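PDB 3M1G: putative glutathione S-transferase from Corynebacterium glutamicum, which probably acts as a glutathione transferase of the ECM4-like, omega-type group, with a predicted cysteine nucleophile. Local coordinates for residues D33-V39 / T52-V57; R61-A67 / V138-E144; D291-E297 / V354-F360. All blocks are in the same frame, centred on the assembly; numbering follows the deposited sequence.

Interaction 1: D33-V39 / T52-V57. With GOL (glycerol), chain F.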
loop_
_atom_site.group_PDB
_atom_site.type_symbol
_atom_site.label_atom_id
_atom_site.label_comp_id
_atom_site.label_asym_id
_atom_site.label_seq_id
_atom_site.Cartn_x
_atom_site.Cartn_y
_atom_site.Cartn_z
ATOM N N ASP A 33 38.754 -5.131 -6.182
ATOM C CA ASP A 33 39.545 -6.160 -6.867
ATOM C C ASP A 33 38.582 -6.972 -7.715
ATOM O O ASP A 33 37.375 -6.854 -7.550
ATOM C CB ASP A 33 40.246 -7.114 -5.881
ATOM C CG ASP A 33 41.379 -6.479 -5.143
ATOM O OD1 ASP A 33 41.738 -5.300 -5.429
ATOM O OD2 ASP A 33 41.967 -7.187 -4.281
ATOM N N ARG A 34 39.109 -7.803 -8.619
ATOM C CA ARG A 34 38.270 -8.621 -9.499
ATOM C C ARG A 34 38.852 -10.024 -9.570
ATOM O O ARG A 34 40.071 -10.202 -9.399
ATOM C CB ARG A 34 38.201 -7.998 -10.902
ATOM C CG ARG A 34 37.405 -6.688 -10.943
ATOM C CD ARG A 34 37.430 -6.053 -12.368
ATOM N NE ARG A 34 36.892 -7.031 -13.322
ATOM C CZ ARG A 34 37.373 -7.277 -14.546
ATOM N NH1 ARG A 34 38.402 -6.616 -15.035
ATOM N NH2 ARG A 34 36.820 -8.223 -15.298
ATOM N N ILE A 35 37.974 -11.006 -9.740
ATOM C CA ILE A 35 38.375 -12.370 -9.980
ATOM C C ILE A 35 38.246 -12.635 -11.480
ATOM O O ILE A 35 37.165 -12.478 -12.038
ATOM C CB ILE A 35 37.550 -13.395 -9.163
ATOM C CG1 ILE A 35 37.367 -12.935 -7.713
ATOM C CG2 ILE A 35 38.278 -14.751 -9.159
ATOM C CD1 ILE A 35 36.673 -13.939 -6.775
ATOM N N VAL A 36 39.351 -12.991 -12.124
ATOM C CA VAL A 36 39.421 -13.062 -13.572
ATOM C C VAL A 36 40.029 -14.363 -14.109
ATOM O O VAL A 36 40.758 -15.077 -13.416
ATOM C CB VAL A 36 40.185 -11.855 -14.166
ATOM C CG1 VAL A 36 39.555 -10.532 -13.692
ATOM C CG2 VAL A 36 41.689 -11.916 -13.819
ATOM N N ALA A 37 39.684 -14.640 -15.360
ATOM C CA ALA A 37 40.141 -15.809 -16.105
ATOM C C ALA A 37 41.618 -15.736 -16.475
ATOM O O ALA A 37 42.254 -16.787 -16.572
ATOM C CB ALA A 37 39.286 -16.008 -17.381
ATOM N N ASP A 38 42.197 -14.548 -16.641
ATOM C CA ASP A 38 43.603 -14.486 -17.108
ATOM C C ASP A 38 44.643 -14.394 -15.979
ATOM O O ASP A 38 45.801 -14.055 -16.212
ATOM C CB ASP A 38 43.812 -13.379 -18.150
ATOM C CG ASP A 38 43.474 -12.000 -17.631
ATOM O OD1 ASP A 38 43.073 -11.882 -16.471
ATOM O OD2 ASP A 38 43.593 -11.018 -18.389
ATOM N N VAL A 39 44.238 -14.704 -14.756
ATOM C CA VAL A 39 45.187 -14.936 -13.693
ATOM C C VAL A 39 45.011 -16.419 -13.329
ATOM O O VAL A 39 43.891 -16.907 -13.138
ATOM C CB VAL A 39 44.973 -14.013 -12.481
ATOM C CG1 VAL A 39 45.873 -14.426 -11.337
ATOM C CG2 VAL A 39 45.165 -12.560 -12.858
ATOM N N THR A 52 44.350 -1.699 -8.203
ATOM C CA THR A 52 43.576 -2.849 -7.743
ATOM C C THR A 52 44.386 -4.111 -7.944
ATOM O O THR A 52 45.483 -4.092 -8.494
ATOM C CB THR A 52 42.211 -2.949 -8.468
ATOM O OG1 THR A 52 42.407 -3.326 -9.851
ATOM C CG2 THR A 52 41.475 -1.619 -8.392
ATOM N N PHE A 53 43.821 -5.241 -7.527
ATOM C CA PHE A 53 44.454 -6.525 -7.774
ATOM C C PHE A 53 43.485 -7.447 -8.467
ATOM O O PHE A 53 42.280 -7.361 -8.264
ATOM C CB PHE A 53 44.914 -7.171 -6.460
ATOM C CG PHE A 53 46.069 -6.480 -5.785
ATOM C CD1 PHE A 53 45.881 -5.315 -5.053
ATOM C CD2 PHE A 53 47.335 -7.017 -5.837
ATOM C CE1 PHE A 53 46.965 -4.703 -4.415
ATOM C CE2 PHE A 53 48.395 -6.420 -5.201
ATOM C CZ PHE A 53 48.205 -5.248 -4.490
ATOM N N HIS A 54 44.013 -8.335 -9.296
ATOM C CA HIS A 54 43.212 -9.367 -9.960
ATOM C C HIS A 54 43.577 -10.746 -9.407
ATOM O O HIS A 54 44.767 -11.104 -9.304
ATOM C CB HIS A 54 43.425 -9.351 -11.468
ATOM C CG HIS A 54 42.717 -8.227 -12.164
ATOM N ND1 HIS A 54 42.827 -8.014 -13.519
ATOM C CD2 HIS A 54 41.967 -7.213 -11.679
ATOM C CE1 HIS A 54 42.129 -6.939 -13.839
ATOM N NE2 HIS A 54 41.603 -6.432 -12.743
ATOM N N TRP A 55 42.537 -11.479 -9.022
ATOM C CA TRP A 55 42.628 -12.787 -8.429
ATOM C C TRP A 55 42.187 -13.823 -9.493
ATOM O O TRP A 55 41.512 -13.466 -10.432
ATOM C CB TRP A 55 41.685 -12.884 -7.236
ATOM C CG TRP A 55 41.912 -11.944 -6.120
ATOM C CD1 TRP A 55 41.855 -10.567 -6.165
ATOM C CD2 TRP A 55 42.208 -12.282 -4.749
ATOM N NE1 TRP A 55 42.083 -10.049 -4.916
ATOM C CE2 TRP A 55 42.298 -11.071 -4.028
ATOM C CE3 TRP A 55 42.375 -13.484 -4.063
ATOM C CZ2 TRP A 55 42.574 -11.029 -2.640
ATOM C CZ3 TRP A 55 42.618 -13.449 -2.703
ATOM C CH2 TRP A 55 42.723 -12.215 -2.000
ATOM N N PRO A 56 42.576 -15.089 -9.325
ATOM C CA PRO A 56 42.271 -16.120 -10.295
ATOM C C PRO A 56 40.949 -16.802 -10.068
ATOM O O PRO A 56 40.614 -17.120 -8.923
ATOM C CB PRO A 56 43.418 -17.123 -10.107
ATOM C CG PRO A 56 43.746 -17.012 -8.667
ATOM C CD PRO A 56 43.569 -15.547 -8.330
ATOM N N VAL A 57 40.193 -17.025 -11.140
ATOM C CA VAL A 57 39.015 -17.921 -11.029
ATOM C C VAL A 57 39.526 -19.344 -10.760
ATOM O O VAL A 57 40.505 -19.791 -11.378
ATOM C CB VAL A 57 38.115 -17.895 -12.251
ATOM C CG1 VAL A 57 37.516 -16.486 -12.487
ATOM C CG2 VAL A 57 38.867 -18.383 -13.510
HETATM C C1 GOL F . 47.428 -9.075 -14.893
HETATM O O1 GOL F . 48.660 -8.417 -15.148
HETATM C C2 GOL F . 46.496 -9.144 -16.121
HETATM O O2 GOL F . 46.060 -7.828 -16.504
HETATM C C3 GOL F . 45.327 -10.080 -15.749
HETATM O O3 GOL F . 44.026 -9.492 -15.577
HETATM O O HOH W 1 39.572 -4.222 -14.023
HETATM O O HOH W 2 42.257 -19.045 -13.366
#
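Asp33 and Trp55 meet where two short parallel strands, 34-36 and 53-56, pair in a small three-stranded mixed sheet beside the thioredoxin-like domain. The Asp33 carboxylate spans two donors of the neighbouring strand: OD2 takes the indole NE1 of Trp55 at 2.9 Å in an almost straight bond lying in the ring plane, while OD1 receives Phe53 N at 3.0 Å from above the carboxylate plane. The backbone ladder continues through Arg34 and Val36, with Trp55 N on Arg34 O and Val36 N on Trp55 O, each 2.8 Å.

Packing is tight on the side of Ile35 and Trp55, both buried against Tyr62 and Val150 of the four-stranded sheet. There Ile35 CG2, anti to the backbone N, reaches across to Val57 CG1 at 3.8 Å. The face of Arg34 and His54 is looser and wetter. Their side chains run alongside each other with guanidinium and imidazole planes 79° apart; a water links Arg34 NH1 to His54 NE2, and Arg34 NE has its salt bridge with Asp160. Val36 CG1 sits over one face of the imidazole in a CH-pi contact. At the ring's edge a glycerol, probably from the crystallisation liquor, takes His54 ND1 on its O3 at 2.8 Å; in one of the two modelled conformers of Asp38, O3 in turn donates a hydrogen bond to Asp38 OD1, 2.7 Å away.

Interaction 2: R61-A67 / V138-E144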
loop_
_atom_site.group_PDB
_atom_site.type_symbol
_atom_site.label_atom_id
_atom_site.label_comp_id
_atom_site.label_asym_id
_atom_site.label_seq_id
_atom_site.Cartn_x
_atom_site.Cartn_y
_atom_site.Cartn_z
ATOM N N ARG A 61 37.783 -21.825 -3.725
ATOM C CA ARG A 61 38.624 -20.820 -3.061
ATOM C C ARG A 61 37.793 -19.680 -2.421
ATOM O O ARG A 61 38.196 -19.126 -1.395
ATOM C CB ARG A 61 39.635 -20.216 -4.028
ATOM C CG ARG A 61 40.663 -19.259 -3.372
ATOM C CD ARG A 61 41.798 -18.923 -4.322
ATOM N NE ARG A 61 42.743 -17.937 -3.769
ATOM C CZ ARG A 61 43.876 -17.566 -4.358
ATOM N NH1 ARG A 61 44.241 -18.074 -5.549
ATOM N NH2 ARG A 61 44.650 -16.658 -3.789
ATOM N N TYR A 62 36.669 -19.349 -3.034
ATOM C CA TYR A 62 35.904 -18.163 -2.657
ATOM C C TYR A 62 34.489 -18.473 -2.175
ATOM O O TYR A 62 33.860 -19.482 -2.572
ATOM C CB TYR A 62 35.807 -17.200 -3.847
ATOM C CG TYR A 62 37.106 -16.918 -4.524
ATOM C CD1 TYR A 62 38.047 -16.080 -3.938
ATOM C CD2 TYR A 62 37.428 -17.545 -5.748
ATOM C CE1 TYR A 62 39.238 -15.824 -4.550
ATOM C CE2 TYR A 62 38.607 -17.308 -6.375
ATOM C CZ TYR A 62 39.534 -16.460 -5.780
ATOM O OH TYR A 62 40.730 -16.205 -6.412
ATOM N N ARG A 63 33.977 -17.568 -1.330
ATOM C CA ARG A 63 32.624 -17.653 -0.791
ATOM C C ARG A 63 31.864 -16.378 -1.110
ATOM O O ARG A 63 32.392 -15.273 -0.938
ATOM C CB ARG A 63 32.679 -17.850 0.737
ATOM C CG ARG A 63 31.321 -17.801 1.445
ATOM C CD ARG A 63 31.470 -18.066 2.952
ATOM N NE ARG A 63 31.844 -19.453 3.102
ATOM C CZ ARG A 63 31.006 -20.437 3.421
ATOM N NH1 ARG A 63 29.737 -20.196 3.740
ATOM N NH2 ARG A 63 31.476 -21.673 3.483
ATOM N N LEU A 64 30.625 -16.541 -1.588
ATOM C CA LEU A 64 29.718 -15.420 -1.749
ATOM C C LEU A 64 28.989 -15.199 -0.421
ATOM O O LEU A 64 28.344 -16.103 0.102
ATOM C CB LEU A 64 28.707 -15.668 -2.866
ATOM C CG LEU A 64 27.654 -14.586 -3.100
ATOM C CD1 LEU A 64 28.317 -13.275 -3.576
ATOM C CD2 LEU A 64 26.590 -15.106 -4.124
ATOM N N VAL A 65 29.143 -14.002 0.134
ATOM C CA VAL A 65 28.523 -13.684 1.403
ATOM C C VAL A 65 27.391 -12.740 1.021
ATOM O O VAL A 65 27.625 -11.679 0.440
ATOM C CB VAL A 65 29.484 -13.027 2.401
ATOM C CG1 VAL A 65 28.681 -12.564 3.715
ATOM C CG2 VAL A 65 30.649 -13.992 2.765
ATOM N N ALA A 66 26.168 -13.184 1.277
ATOM C CA ALA A 66 24.968 -12.486 0.831
ATOM C C ALA A 66 23.938 -12.380 1.971
ATOM O O ALA A 66 24.166 -12.888 3.092
ATOM C CB ALA A 66 24.373 -13.224 -0.391
ATOM N N ALA A 67 22.836 -11.681 1.726
ATOM C CA ALA A 67 21.719 -11.632 2.686
ATOM C C ALA A 67 20.447 -11.767 1.874
ATOM O O ALA A 67 20.299 -11.103 0.825
ATOM C CB ALA A 67 21.716 -10.286 3.478
ATOM N N VAL A 138 27.895 -6.387 2.406
ATOM C CA VAL A 138 27.278 -7.464 1.633
ATOM C C VAL A 138 26.622 -6.871 0.383
ATOM O O VAL A 138 26.112 -5.757 0.447
ATOM C CB VAL A 138 26.211 -8.170 2.512
ATOM C CG1 VAL A 138 25.218 -8.943 1.668
ATOM C CG2 VAL A 138 26.874 -9.065 3.562
ATOM N N PRO A 139 26.641 -7.582 -0.766
ATOM C CA PRO A 139 27.310 -8.859 -1.036
ATOM C C PRO A 139 28.816 -8.667 -1.160
ATOM O O PRO A 139 29.266 -7.582 -1.510
ATOM C CB PRO A 139 26.736 -9.293 -2.384
ATOM C CG PRO A 139 26.396 -7.999 -3.090
ATOM C CD PRO A 139 26.048 -7.012 -1.981
ATOM N N ALA A 140 29.553 -9.733 -0.872
ATOM C CA ALA A 140 30.997 -9.771 -1.006
ATOM C C ALA A 140 31.456 -11.154 -1.429
ATOM O O ALA A 140 30.846 -12.168 -1.063
ATOM C CB ALA A 140 31.690 -9.373 0.324
ATOM N N LEU A 141 32.544 -11.188 -2.203
ATOM C CA LEU A 141 33.290 -12.439 -2.415
ATOM C C LEU A 141 34.478 -12.437 -1.470
ATOM O O LEU A 141 35.222 -11.446 -1.378
ATOM C CB LEU A 141 33.712 -12.598 -3.885
ATOM C CG LEU A 141 32.584 -12.871 -4.889
ATOM C CD1 LEU A 141 33.120 -12.597 -6.313
ATOM C CD2 LEU A 141 32.148 -14.338 -4.716
ATOM N N VAL A 142 34.584 -13.524 -0.705
ATOM C CA VAL A 142 35.554 -13.670 0.363
ATOM C C VAL A 142 36.451 -14.892 0.099
ATOM O O VAL A 142 35.952 -15.950 -0.282
ATOM C CB VAL A 142 34.812 -13.866 1.711
ATOM C CG1 VAL A 142 35.765 -14.109 2.824
ATOM C CG2 VAL A 142 33.940 -12.589 2.021
ATOM N N GLU A 143 37.758 -14.740 0.298
ATOM C CA GLU A 143 38.669 -15.872 0.201
ATOM C C GLU A 143 38.494 -16.706 1.455
ATOM O O GLU A 143 38.791 -16.210 2.545
ATOM C CB GLU A 143 40.125 -15.413 0.037
ATOM C CG GLU A 143 41.116 -16.577 0.026
ATOM C CD GLU A 143 42.541 -16.171 -0.239
ATOM O OE1 GLU A 143 43.104 -15.338 0.512
ATOM O OE2 GLU A 143 43.136 -16.741 -1.179
ATOM N N GLU A 144 37.971 -17.924 1.323
ATOM C CA GLU A 144 37.663 -18.768 2.493
ATOM C C GLU A 144 38.837 -18.993 3.450
ATOM O O GLU A 144 38.672 -18.922 4.644
ATOM C CB GLU A 144 37.155 -20.144 2.073
ATOM C CG GLU A 144 35.668 -20.225 1.707
ATOM C CD GLU A 144 35.332 -21.582 1.066
ATOM O OE1 GLU A 144 36.151 -22.507 1.217
ATOM O OE2 GLU A 144 34.287 -21.744 0.411
HETATM O O HOH W 3 34.441 -22.117 -2.424
#
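The guanidinium of Arg61 and the carboxylate of Glu143 lie nearly in one plane, 13° apart, and meet at the guanidinium edge. Arg61 grips side-on, but both nitrogens go to a single oxygen: NE is 2.9 Å and NH2 3.0 Å from Glu143 OE2. The arginine chain is extended, with CG anti to the backbone N (chi1 -174°), and this straight course brings the guanidinium alongside the carboxylate. The other oxygen, OE1, bonds to Ser146, and Arg61 NH1 has a second carboxylate in Glu58, so the charges form a small network at this end of the strands. Arg61 CG lies over the centre of one face of the Tyr62 ring, Val142 O comes to that ring's edge, and the phenol oxygen bonds to Pro56 O.

Between these groups and Val138 the backbones pair antiparallel. Arg63 with Val142 and Val65 with Ala140 are the hydrogen-bonded pairs; Val65 N to Ala140 O, at 2.8 Å, is close to straight. On the face with Val65 and Val142, their CG2 methyls touch at 3.7 Å, and Val65 CG1 packs on Val138 CG2 at 3.9 Å. On the face with Leu64 and Leu141, the CD2 methyl of Leu141 crosses to Leu64 CB at 4.1 Å. Leu64 and Pro139 also rest on helix 71-83, and Leu141 on helix 154-163.

Beyond the ladder, Val138 CG1 lies 3.6 Å from Ala67 N; the Ala67 side chain itself lies close to the predicted nucleophile Cys70. An antiparallel central pair whose second strand is preceded by a cis-proline, here Pro139, near the start of the active-site helix, is the hallmark of the thioredoxin fold in the N-terminal domain of glutathione transferases.

Interaction 3: D291-E297 / V354-F360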
loop_
_atom_site.group_PDB
_atom_site.type_symbol
_atom_site.label_atom_id
_atom_site.label_comp_id
_atom_site.label_asym_id
_atom_site.label_seq_id
_atom_site.Cartn_x
_atom_site.Cartn_y
_atom_site.Cartn_z
ATOM N N ASP A 291 12.886 -19.009 -6.400
ATOM C CA ASP A 291 13.446 -20.000 -5.484
ATOM C C ASP A 291 14.643 -19.456 -4.718
ATOM O O ASP A 291 15.275 -20.195 -3.985
ATOM C CB ASP A 291 13.718 -21.368 -6.205
ATOM C CG ASP A 291 14.837 -21.307 -7.289
ATOM O OD1 ASP A 291 15.441 -20.228 -7.545
ATOM O OD2 ASP A 291 15.123 -22.395 -7.891
ATOM N N THR A 292 14.989 -18.176 -4.918
ATOM C CA THR A 292 15.935 -17.506 -4.046
ATOM C C THR A 292 15.263 -16.315 -3.277
ATOM O O THR A 292 15.968 -15.491 -2.640
ATOM C CB THR A 292 17.146 -17.024 -4.824
ATOM O OG1 THR A 292 16.769 -16.032 -5.793
ATOM C CG2 THR A 292 17.869 -18.233 -5.576
ATOM N N THR A 293 13.928 -16.213 -3.373
ATOM C CA THR A 293 13.187 -15.073 -2.816
ATOM C C THR A 293 12.470 -15.527 -1.543
ATOM O O THR A 293 11.557 -16.369 -1.613
ATOM C CB THR A 293 12.171 -14.529 -3.824
ATOM O OG1 THR A 293 12.852 -14.147 -5.022
ATOM C CG2 THR A 293 11.397 -13.293 -3.264
ATOM N N ASP A 294 12.917 -15.004 -0.401
ATOM C CA ASP A 294 12.318 -15.313 0.903
ATOM C C ASP A 294 11.556 -14.083 1.400
ATOM O O ASP A 294 12.151 -13.121 1.919
ATOM C CB ASP A 294 13.390 -15.756 1.906
ATOM C CG ASP A 294 12.799 -16.282 3.236
ATOM O OD1 ASP A 294 11.765 -15.735 3.656
ATOM O OD2 ASP A 294 13.393 -17.231 3.844
ATOM N N PHE A 295 10.241 -14.112 1.218
ATOM C CA PHE A 295 9.415 -12.937 1.516
ATOM C C PHE A 295 9.389 -12.607 3.006
ATOM O O PHE A 295 9.336 -11.434 3.375
ATOM C CB PHE A 295 8.001 -13.111 0.981
ATOM C CG PHE A 295 7.900 -13.009 -0.512
ATOM C CD1 PHE A 295 8.018 -11.794 -1.137
ATOM C CD2 PHE A 295 7.655 -14.134 -1.285
ATOM C CE1 PHE A 295 7.891 -11.693 -2.504
ATOM C CE2 PHE A 295 7.538 -14.051 -2.629
ATOM C CZ PHE A 295 7.651 -12.811 -3.257
ATOM N N THR A 296 9.472 -13.627 3.856
ATOM C CA THR A 296 9.505 -13.408 5.308
ATOM C C THR A 296 10.748 -12.669 5.741
ATOM O O THR A 296 10.653 -11.727 6.508
ATOM C CB THR A 296 9.370 -14.727 6.083
ATOM O OG1 THR A 296 8.120 -15.322 5.735
ATOM C CG2 THR A 296 9.425 -14.513 7.618
ATOM N N GLU A 297 11.922 -13.079 5.240
ATOM C CA GLU A 297 13.158 -12.417 5.641
ATOM C C GLU A 297 13.244 -11.044 5.033
ATOM O O GLU A 297 13.764 -10.130 5.663
ATOM C CB GLU A 297 14.401 -13.249 5.283
ATOM C CG GLU A 297 14.483 -14.466 6.183
ATOM C CD GLU A 297 15.813 -15.177 6.195
ATOM O OE1 GLU A 297 16.782 -14.680 5.599
ATOM O OE2 GLU A 297 15.886 -16.242 6.856
ATOM N N VAL A 354 14.920 -21.657 0.126
ATOM C CA VAL A 354 14.197 -20.619 0.860
ATOM C C VAL A 354 13.657 -21.263 2.147
ATOM O O VAL A 354 13.047 -22.315 2.097
ATOM C CB VAL A 354 13.083 -20.036 -0.005
ATOM C CG1 VAL A 354 12.041 -19.268 0.829
ATOM C CG2 VAL A 354 13.711 -19.168 -1.093
ATOM N N LYS A 355 14.004 -20.670 3.282
ATOM C CA LYS A 355 13.666 -21.213 4.597
ATOM C C LYS A 355 12.199 -20.953 4.929
ATOM O O LYS A 355 11.570 -21.769 5.594
ATOM C CB LYS A 355 14.583 -20.619 5.679
ATOM C CG LYS A 355 16.068 -20.923 5.489
ATOM C CD LYS A 355 16.370 -22.403 5.736
ATOM C CE LYS A 355 17.874 -22.697 5.699
ATOM N NZ LYS A 355 18.113 -24.114 5.999
ATOM N N ASN A 356 11.642 -19.855 4.417
ATOM C CA ASN A 356 10.239 -19.510 4.682
ATOM C C ASN A 356 9.367 -19.489 3.409
ATOM O O ASN A 356 8.874 -18.443 2.995
ATOM C CB ASN A 356 10.187 -18.153 5.404
ATOM C CG ASN A 356 11.064 -18.126 6.652
ATOM O OD1 ASN A 356 10.632 -18.559 7.707
ATOM N ND2 ASN A 356 12.299 -17.633 6.530
ATOM N N PRO A 357 9.172 -20.657 2.786
ATOM C CA PRO A 357 8.475 -20.676 1.523
ATOM C C PRO A 357 6.994 -20.321 1.690
ATOM O O PRO A 357 6.388 -20.729 2.663
ATOM C CB PRO A 357 8.648 -22.128 1.056
ATOM C CG PRO A 357 8.757 -22.922 2.342
ATOM C CD PRO A 357 9.484 -22.007 3.285
ATOM N N GLU A 358 6.435 -19.540 0.762
ATOM C CA GLU A 358 4.988 -19.372 0.663
ATOM C C GLU A 358 4.369 -20.672 0.175
ATOM O O GLU A 358 5.108 -21.549 -0.288
ATOM C CB GLU A 358 4.651 -18.241 -0.309
ATOM C CG GLU A 358 5.081 -16.867 0.174
ATOM C CD GLU A 358 4.310 -16.422 1.443
ATOM O OE1 GLU A 358 3.083 -16.641 1.529
ATOM O OE2 GLU A 358 4.934 -15.853 2.357
ATOM N N PRO A 359 3.011 -20.830 0.293
ATOM C CA PRO A 359 2.439 -22.135 -0.124
ATOM C C PRO A 359 2.713 -22.418 -1.607
ATOM O O PRO A 359 2.781 -23.544 -1.996
ATOM C CB PRO A 359 0.926 -22.008 0.173
ATOM C CG PRO A 359 0.802 -20.888 1.210
ATOM C CD PRO A 359 2.019 -19.960 0.960
ATOM N N PHE A 360 2.922 -21.389 -2.424
ATOM C CA PHE A 360 3.160 -21.597 -3.855
ATOM C C PHE A 360 4.654 -21.783 -4.227
ATOM O O PHE A 360 4.976 -21.994 -5.391
ATOM C CB PHE A 360 2.516 -20.432 -4.656
ATOM C CG PHE A 360 2.987 -19.052 -4.219
ATOM C CD1 PHE A 360 4.156 -18.522 -4.732
ATOM C CD2 PHE A 360 2.276 -18.330 -3.256
ATOM C CE1 PHE A 360 4.613 -17.274 -4.327
ATOM C CE2 PHE A 360 2.713 -17.092 -2.841
ATOM C CZ PHE A 360 3.885 -16.556 -3.364
HETATM O O HOH W 4 14.229 -22.318 -2.575
HETATM O O HOH W 5 15.587 -18.313 3.055
HETATM O O HOH W 6 9.104 -16.649 0.767
HETATM O O HOH W 7 7.335 -16.271 3.354
HETATM O O HOH W 8 14.265 -17.248 8.434
#
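Val354 opens the contact by setting its two methyls against the bend that precedes helix 295-305: CG2 lies 3.4 Å from Asp291 O and also approaches Thr293 O, while CG1 faces the Asp294 carboxylate. A water joins Val354 N to Asp291 O. At Lys355 the backbone N is tied to Asp294 OD2 through another water.

Asn356 makes the direct polar bonds. Its ND2 gives an N-H to the syn lone pair of Asp294 OD2 at 2.9 Å, and its backbone N reaches the same oxygen at 3.2 Å from above the carboxylate plane. The amide and carboxylate planes stand 58° apart. With CG anti to the carbonyl carbon of Asn356 (chi1 -53°), the amide is turned toward that carboxylate. The side chain crosses Thr296 at about a right angle, CB lying 3.5 Å from Thr296 OG1. A water bridges ND2 to Glu297 OE2.

Further on, Glu358 brings CG within 4.0 Å of Phe295 CD2, and a water lies among Glu358 OE2, Thr296 OG1 and Asn356 O, with too few protons to serve every acceptor around it. Phe360 ends the contact loosely, the edge of its ring facing Phe295 CE2.

Asp294 is the N-cap of the helix, and its OD1 accepts Glu297 N at 3.1 Å. One carboxylate thus caps the helix with one oxygen and anchors the C-terminal tail with the other; the several N-H groups around it would be expected to favour its charged form.

In the fold
Along the chain the three contacts come in series. Interactions 1 and 2 have centres about 15 Å apart and touch: strands 53-56 and 62-66 are consecutive, and Trp55 packs on both Tyr62 and Glu143, so the N-terminal three-stranded sheet leans on the thioredoxin-like four-stranded sheet. Interaction 3 lies across the chain's centre from interaction 1, about 34 Å between centres, where the C-terminal tail returns to helix 295-305. Its nearest atoms are about 6 Å from interaction 2. Helix 71-83 is shared by the two: Leu64 and Pro139 of interaction 2 touch it, and so does Thr292 of interaction 3, which links both to the element that follows the predicted nucleophile Cys70.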